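Local structure of myosin regulatory light chain (Physarum polycephalum, 2BL0) at residues Glu25-Ala30 with Asn44-Gln49. The protein is a light chain of the Physarum myosin motor protein that binds calcium in its first EF-hand. Residues are numbered along the deposited sequence; the frame is centred on the assembly and turned at random. Where two conformers were deposited one is given.
Sequences EELGSA and NTIKGQ
K47 spans from helix 40-50 to the start of helix 27-33 and meets L27 and E25 in turn. Its CB leaves the helix across the line to the other segment. CG comes alongside L27, 4.4 Å from the methyl L27 CD2. CD only continues the chain to the bend. The bend at chi3 (76°) then brings CE and the ammonium to E25. CE lies 4.4 Å from E25 OE2. At the tip, NZ forms a salt bridge with E25 OE2 at 3.6 Å. The other oxygen, E25 OE1, is farther from K47 NZ, at 4.1 Å. The salt bridge is long, and no hydrogen bond joins the two segments. The pair is probably held mainly by charge. The two side chains cross at about a right angle. E25 starts away from helix 40-50, and its chain folds at chi2 to return the carboxylate to K47.

The apolar half of the contact is more sheltered. L27 points at helix 40-50 and sets CD2 against I46 CG2 at 4.0 Å, again with the side chains nearly perpendicular. L27 is buried and also touches F60 of helix 57-64. I46 rests on V63 of that helix, while K47 also touches I24.

E26, next to E25, is a predicted ligand of the first calcium site. The contact joins the exiting helix of EF-hand 1 to the next helix in the chain, within a lobe whose short strands 22-23 and 54-55 pair antiparallel, as in paired EF-hands.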
ATOM      1  N   GLU B  25     -11.391  -9.734  17.984  1.00  7.05           N
ATOM      2  CA  GLU B  25     -11.538 -10.916  17.140  1.00  7.37           C
ATOM      3  C   GLU B  25     -10.642 -10.896  15.922  1.00  6.67           C
ATOM      4  O   GLU B  25     -10.444 -11.933  15.276  1.00  6.74           O
ATOM      5  CB  GLU B  25     -12.982 -11.092  16.686  1.00  8.19           C
ATOM      6  CG  GLU B  25     -13.982 -11.234  17.826  1.00 11.30           C
ATOM      7  CD  GLU B  25     -13.687 -12.400  18.759  1.00 15.84           C
ATOM      8  OE1 GLU B  25     -14.095 -12.320  19.951  1.00 20.29           O
ATOM      9  OE2 GLU B  25     -13.074 -13.404  18.324  1.00 19.61           O
ATOM     10  N   GLU B  26     -10.104  -9.721  15.604  1.00  5.58           N
ATOM     11  CA  GLU B  26      -9.138  -9.595  14.532  1.00  5.61           C
ATOM     12  C   GLU B  26      -7.672  -9.521  14.959  1.00  4.97           C
ATOM     13  O   GLU B  26      -6.807  -9.395  14.113  1.00  4.45           O
ATOM     14  CB  GLU B  26      -9.452  -8.345  13.714  1.00  5.49           C
ATOM     15  CG  GLU B  26     -10.846  -8.315  13.112  0.59  7.89           C
ATOM     16  CD  GLU B  26     -11.011  -9.284  11.962  0.59 10.43           C
ATOM     17  OE1 GLU B  26      -9.990  -9.754  11.428  0.59 10.00           O
ATOM     18  OE2 GLU B  26     -12.176  -9.567  11.585  0.59 14.14           O
ATOM     19  N   LEU B  27      -7.377  -9.609  16.248  1.00  5.06           N
ATOM     20  CA  LEU B  27      -6.000  -9.516  16.711  1.00  4.83           C
ATOM     21  C   LEU B  27      -5.142 -10.611  16.106  1.00  5.09           C
ATOM     22  O   LEU B  27      -4.069 -10.343  15.629  1.00  3.59           O
ATOM     23  CB  LEU B  27      -5.943  -9.571  18.250  1.00  5.40           C
ATOM     24  CG  LEU B  27      -4.547  -9.479  18.895  1.00  5.53           C
ATOM     25  CD1 LEU B  27      -3.787  -8.211  18.505  1.00  6.82           C
ATOM     26  CD2 LEU B  27      -4.656  -9.579  20.403  1.00  6.54           C
ATOM     27  N   GLY B  28      -5.618 -11.851  16.120  1.00  4.99           N
ATOM     28  CA  GLY B  28      -4.875 -12.937  15.515  1.00  4.64           C
ATOM     29  C   GLY B  28      -4.541 -12.661  14.059  1.00  4.57           C
ATOM     30  O   GLY B  28      -3.389 -12.790  13.648  1.00  5.41           O
ATOM     31  N   SER B  29      -5.549 -12.268  13.284  1.00  5.60           N
ATOM     32  CA  SER B  29      -5.382 -11.965  11.858  1.00  5.29           C
ATOM     33  C   SER B  29      -4.357 -10.872  11.611  1.00  4.90           C
ATOM     34  O   SER B  29      -3.528 -10.977  10.720  1.00  3.79           O
ATOM     35  CB  SER B  29      -6.727 -11.564  11.244  1.00  6.92           C
ATOM     36  OG  SER B  29      -7.590 -12.684  11.266  1.00 10.64           O
ATOM     37  N   ALA B  30      -4.405  -9.836  12.440  1.00  4.30           N
ATOM     38  CA  ALA B  30      -3.488  -8.701  12.327  1.00  4.54           C
ATOM     39  C   ALA B  30      -2.044  -9.101  12.666  1.00  4.50           C
ATOM     40  O   ALA B  30      -1.109  -8.719  11.946  1.00  4.28           O
ATOM     41  CB  ALA B  30      -3.981  -7.544  13.210  1.00  4.48           C
ATOM     42  N   ASN B  44      -5.304 -16.925  22.920  1.00  6.29           N
ATOM     43  CA  ASN B  44      -6.300 -16.822  23.981  1.00  7.68           C
ATOM     44  C   ASN B  44      -5.763 -16.232  25.261  1.00  6.45           C
ATOM     45  O   ASN B  44      -6.452 -15.452  25.915  1.00  5.75           O
ATOM     46  CB  ASN B  44      -6.931 -18.167  24.232  1.00  8.19           C
ATOM     47  CG  ASN B  44      -8.282 -18.236  23.636  1.00 13.37           C
ATOM     48  OD1 ASN B  44      -8.418 -18.183  22.411  1.00 16.01           O
ATOM     49  ND2 ASN B  44      -9.317 -18.263  24.494  1.00 14.82           N
ATOM     50  N   THR B  45      -4.528 -16.576  25.612  1.00  6.03           N
ATOM     51  CA  THR B  45      -3.887 -15.984  26.786  1.00  6.04           C
ATOM     52  C   THR B  45      -3.704 -14.483  26.599  1.00  6.19           C
ATOM     53  O   THR B  45      -4.015 -13.681  27.503  1.00  4.66           O
ATOM     54  CB  THR B  45      -2.550 -16.672  27.048  1.00  6.20           C
ATOM     55  OG1 THR B  45      -2.797 -18.047  27.355  1.00  7.41           O
ATOM     56  CG2 THR B  45      -1.850 -16.080  28.259  1.00  6.70           C
ATOM     57  N   ILE B  46      -3.253 -14.094  25.405  1.00  5.46           N
ATOM     58  CA  ILE B  46      -3.067 -12.680  25.098  1.00  6.60           C
ATOM     59  C   ILE B  46      -4.395 -11.933  25.172  1.00  6.54           C
ATOM     60  O   ILE B  46      -4.506 -10.901  25.839  1.00  6.57           O
ATOM     61  CB  ILE B  46      -2.403 -12.489  23.724  1.00  6.12           C
ATOM     62  CG1 ILE B  46      -0.992 -13.053  23.726  1.00  6.78           C
ATOM     63  CG2 ILE B  46      -2.360 -10.971  23.384  1.00  8.71           C
ATOM     64  CD1 ILE B  46      -0.375 -13.255  22.324  1.00  8.08           C
ATOM     65  N   LYS B  47      -5.414 -12.451  24.497  1.00  7.62           N
ATOM     66  CA  LYS B  47      -6.744 -11.836  24.555  1.00  7.89           C
ATOM     67  C   LYS B  47      -7.271 -11.698  25.994  1.00  8.73           C
ATOM     68  O   LYS B  47      -7.864 -10.691  26.355  1.00  8.30           O
ATOM     69  CB  LYS B  47      -7.735 -12.624  23.683  1.00  8.38           C
ATOM     70  CG  LYS B  47      -7.523 -12.392  22.188  1.00  9.52           C
ATOM     71  CD  LYS B  47      -8.258 -13.359  21.285  1.00 12.23           C
ATOM     72  CE  LYS B  47      -9.745 -13.058  21.170  1.00 15.69           C
ATOM     73  NZ  LYS B  47     -10.502 -14.269  20.658  1.00 17.87           N
ATOM     74  N   GLY B  48      -7.054 -12.718  26.813  1.00  8.62           N
ATOM     75  CA  GLY B  48      -7.555 -12.704  28.177  1.00  8.85           C
ATOM     76  C   GLY B  48      -6.855 -11.608  28.967  1.00  8.56           C
ATOM     77  O   GLY B  48      -7.481 -10.931  29.812  1.00  8.30           O
ATOM     78  N   GLN B  49      -5.555 -11.443  28.712  1.00  7.60           N
ATOM     79  CA  GLN B  49      -4.776 -10.417  29.407  1.00  7.38           C
ATOM     80  C   GLN B  49      -5.243  -9.026  29.026  1.00  7.40           C
ATOM     81  O   GLN B  49      -5.298  -8.133  29.871  1.00  7.42           O
ATOM     82  CB  GLN B  49      -3.272 -10.612  29.189  1.00  7.35           C
ATOM     83  CG  GLN B  49      -2.697 -11.765  29.993  1.00  7.04           C
ATOM     84  CD  GLN B  49      -1.197 -11.921  29.842  1.00  4.26           C
ATOM     85  OE1 GLN B  49      -0.637 -11.339  28.876  1.00  6.39           O
ATOM     86  NE2 GLN B  49      -0.548 -12.611  30.680  1.00  4.87           N
TER